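Chromosomal replication initiator protein DnaA (PDB 2Z4S) binds and hydrolyses ATP and, in its ATP form, assembles on the replication origin to start chromosomal replication. Local coordinates at residues A[267-272]-A[291-296]. Residues are numbered along the deposited sequence; the frame is centred on the assembly and turned at random.
Sequences TRKSIA and VAENVD. With ADP (adenosine-5'-diphosphate), chain C.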
loop_
_atom_site.group_PDB
_atom_site.type_symbol
_atom_site.label_atom_id
_atom_site.label_comp_id
_atom_site.label_asym_id
_atom_site.label_seq_id
_atom_site.Cartn_x
_atom_site.Cartn_y
_atom_site.Cartn_z
ATOM N N THR A 267 -10.241 4.109 16.401
ATOM C CA THR A 267 -9.780 4.415 15.052
ATOM C C THR A 267 -10.350 3.452 14.020
ATOM O O THR A 267 -10.728 3.852 12.913
ATOM C CB THR A 267 -8.260 4.389 14.983
ATOM O OG1 THR A 267 -7.737 5.057 16.130
ATOM C CG2 THR A 267 -7.779 5.125 13.747
ATOM N N ARG A 268 -10.425 2.180 14.383
ATOM C CA ARG A 268 -10.962 1.198 13.462
ATOM C C ARG A 268 -12.355 1.629 13.020
ATOM O O ARG A 268 -12.625 1.739 11.822
ATOM C CB ARG A 268 -11.032 -0.159 14.139
ATOM C CG ARG A 268 -10.769 -1.331 13.225
ATOM C CD ARG A 268 -10.798 -2.573 14.063
ATOM N NE ARG A 268 -10.242 -2.259 15.372
ATOM C CZ ARG A 268 -10.412 -3.003 16.454
ATOM N NH1 ARG A 268 -11.124 -4.114 16.389
ATOM N NH2 ARG A 268 -9.873 -2.629 17.603
ATOM N N LYS A 269 -13.226 1.889 13.996
ATOM C CA LYS A 269 -14.600 2.302 13.719
ATOM C C LYS A 269 -14.691 3.435 12.720
ATOM O O LYS A 269 -15.518 3.398 11.812
ATOM C CB LYS A 269 -15.318 2.685 15.014
ATOM C CG LYS A 269 -15.531 1.484 15.925
ATOM C CD LYS A 269 -16.421 1.774 17.128
ATOM C CE LYS A 269 -16.436 0.565 18.071
ATOM N NZ LYS A 269 -17.239 0.761 19.318
ATOM N N SER A 270 -13.838 4.438 12.881
ATOM C CA SER A 270 -13.838 5.563 11.957
ATOM C C SER A 270 -13.412 5.065 10.581
ATOM O O SER A 270 -13.920 5.516 9.561
ATOM C CB SER A 270 -12.878 6.649 12.433
ATOM O OG SER A 270 -13.151 7.016 13.768
ATOM N N ILE A 271 -12.469 4.132 10.553
ATOM C CA ILE A 271 -12.022 3.594 9.282
ATOM C C ILE A 271 -13.201 2.852 8.668
ATOM O O ILE A 271 -13.482 2.979 7.473
ATOM C CB ILE A 271 -10.831 2.629 9.472
ATOM C CG1 ILE A 271 -9.589 3.419 9.891
ATOM C CG2 ILE A 271 -10.566 1.854 8.182
ATOM C CD1 ILE A 271 -8.391 2.553 10.173
ATOM N N ALA A 272 -13.895 2.087 9.507
ATOM C CA ALA A 272 -15.057 1.331 9.075
ATOM C C ALA A 272 -16.052 2.272 8.409
ATOM O O ALA A 272 -16.555 1.990 7.317
ATOM C CB ALA A 272 -15.696 0.658 10.264
ATOM N N VAL A 291 -19.023 -4.916 13.817
ATOM C CA VAL A 291 -17.993 -5.262 12.848
ATOM C C VAL A 291 -16.672 -4.597 13.233
ATOM O O VAL A 291 -15.637 -5.259 13.345
ATOM C CB VAL A 291 -18.391 -4.800 11.440
ATOM C CG1 VAL A 291 -17.305 -5.145 10.447
ATOM C CG2 VAL A 291 -19.686 -5.458 11.044
ATOM N N ALA A 292 -16.724 -3.287 13.449
ATOM C CA ALA A 292 -15.547 -2.512 13.815
ATOM C C ALA A 292 -14.849 -3.047 15.047
ATOM O O ALA A 292 -13.644 -2.917 15.174
ATOM C CB ALA A 292 -15.928 -1.069 14.043
ATOM N N GLU A 293 -15.597 -3.649 15.957
ATOM C CA GLU A 293 -15.003 -4.163 17.176
ATOM C C GLU A 293 -14.496 -5.589 17.156
ATOM O O GLU A 293 -13.695 -5.961 18.006
ATOM C CB GLU A 293 -15.992 -4.057 18.319
ATOM C CG GLU A 293 -16.226 -2.668 18.808
ATOM C CD GLU A 293 -17.190 -2.645 19.984
ATOM O OE1 GLU A 293 -17.048 -3.519 20.881
ATOM O OE2 GLU A 293 -18.077 -1.753 20.011
ATOM N N ASN A 294 -14.931 -6.400 16.206
ATOM C CA ASN A 294 -14.501 -7.790 16.233
ATOM C C ASN A 294 -13.750 -8.313 15.022
ATOM O O ASN A 294 -13.309 -9.456 15.004
ATOM C CB ASN A 294 -15.718 -8.653 16.556
ATOM C CG ASN A 294 -16.440 -8.167 17.798
ATOM O OD1 ASN A 294 -15.906 -8.233 18.900
ATOM N ND2 ASN A 294 -17.648 -7.650 17.621
ATOM N N VAL A 295 -13.617 -7.481 14.002
ATOM C CA VAL A 295 -12.852 -7.840 12.818
ATOM C C VAL A 295 -11.629 -6.936 13.004
ATOM O O VAL A 295 -11.492 -5.883 12.373
ATOM C CB VAL A 295 -13.630 -7.493 11.542
ATOM C CG1 VAL A 295 -12.796 -7.768 10.312
ATOM C CG2 VAL A 295 -14.895 -8.319 11.502
ATOM N N ASP A 296 -10.757 -7.361 13.914
ATOM C CA ASP A 296 -9.571 -6.605 14.276
ATOM C C ASP A 296 -8.238 -7.089 13.723
ATOM O O ASP A 296 -7.190 -6.616 14.168
ATOM C CB ASP A 296 -9.471 -6.544 15.789
ATOM C CG ASP A 296 -9.661 -7.892 16.411
ATOM O OD1 ASP A 296 -9.558 -8.882 15.656
ATOM O OD2 ASP A 296 -9.906 -7.974 17.634
HETATM P PB ADP C . -1.648 -3.620 3.058
HETATM O O1B ADP C . -0.921 -2.385 3.372
HETATM O O2B ADP C . -1.129 -4.780 4.010
HETATM O O3B ADP C . -1.427 -4.023 1.512
HETATM P PA ADP C . -3.873 -2.296 2.451
HETATM O O1A ADP C . -3.224 -0.990 2.667
HETATM O O2A ADP C . -3.754 -2.666 0.898
HETATM O O3A ADP C . -3.203 -3.463 3.353
HETATM O "O5'" ADP C . -5.410 -2.285 2.877
HETATM C "C5'" ADP C . -5.978 -1.269 2.113
HETATM C "C4'" ADP C . -7.456 -1.147 2.368
HETATM O "O4'" ADP C . -7.717 -0.909 3.759
HETATM C "C3'" ADP C . -7.925 0.017 1.517
HETATM O "O3'" ADP C . -8.910 -0.389 0.561
HETATM C "C2'" ADP C . -8.436 1.061 2.494
HETATM O "O2'" ADP C . -9.806 1.406 2.201
HETATM C "C1'" ADP C . -8.277 0.415 3.894
HETATM N N9 ADP C . -7.453 1.227 4.804
HETATM C C8 ADP C . -6.192 0.950 5.249
HETATM N N7 ADP C . -5.781 1.882 6.056
HETATM C C5 ADP C . -6.749 2.810 6.179
HETATM C C6 ADP C . -6.892 4.020 6.900
HETATM N N6 ADP C . -5.876 4.471 7.718
HETATM N N1 ADP C . -8.040 4.719 6.778
HETATM C C2 ADP C . -9.033 4.296 5.994
HETATM N N3 ADP C . -8.936 3.161 5.306
HETATM C C4 ADP C . -7.830 2.403 5.368
#
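K269 and R268 of helix 265-279 reach past A292 on two flanks to meet the last turn of helix 287-294. K269 is stretched out past CG and crosses E293 at a slant. K269 NZ donates to E293 OE2 in a salt bridge of 2.7 Å. The ammonium comes from above the carboxylate plane, 39° out of it. E265 also pairs with K269 NZ, so one lysine lies between two acids and probably offsets their mutual repulsion.

R268 bends at chi3 (-35°), which brings its guanidinium to the C-terminal end of helix 287-294. R268 NH1 lies 3.0 Å from A292 O, with the group set obliquely to this carbonyl. R268 and D296 run alongside each other in one direction, their planar groups 38° apart. D296 OD2 stays 4.2 Å from R268 NH1 and clearly off the guanidinium plane. No N-H points at it, and any attraction is probably electrostatic only.

One turn on from R268 and K269, A272 CB touches A292 CB at 4.2 Å. I271, on another side of helix 265-279, sets CG2 3.6 Å from N3 of the ADP adenine, while V291 and V295 pack on helix 299-315. The contact is helix-to-helix packing in the C-terminal helical (lid) subdomain of the AAA+ fold.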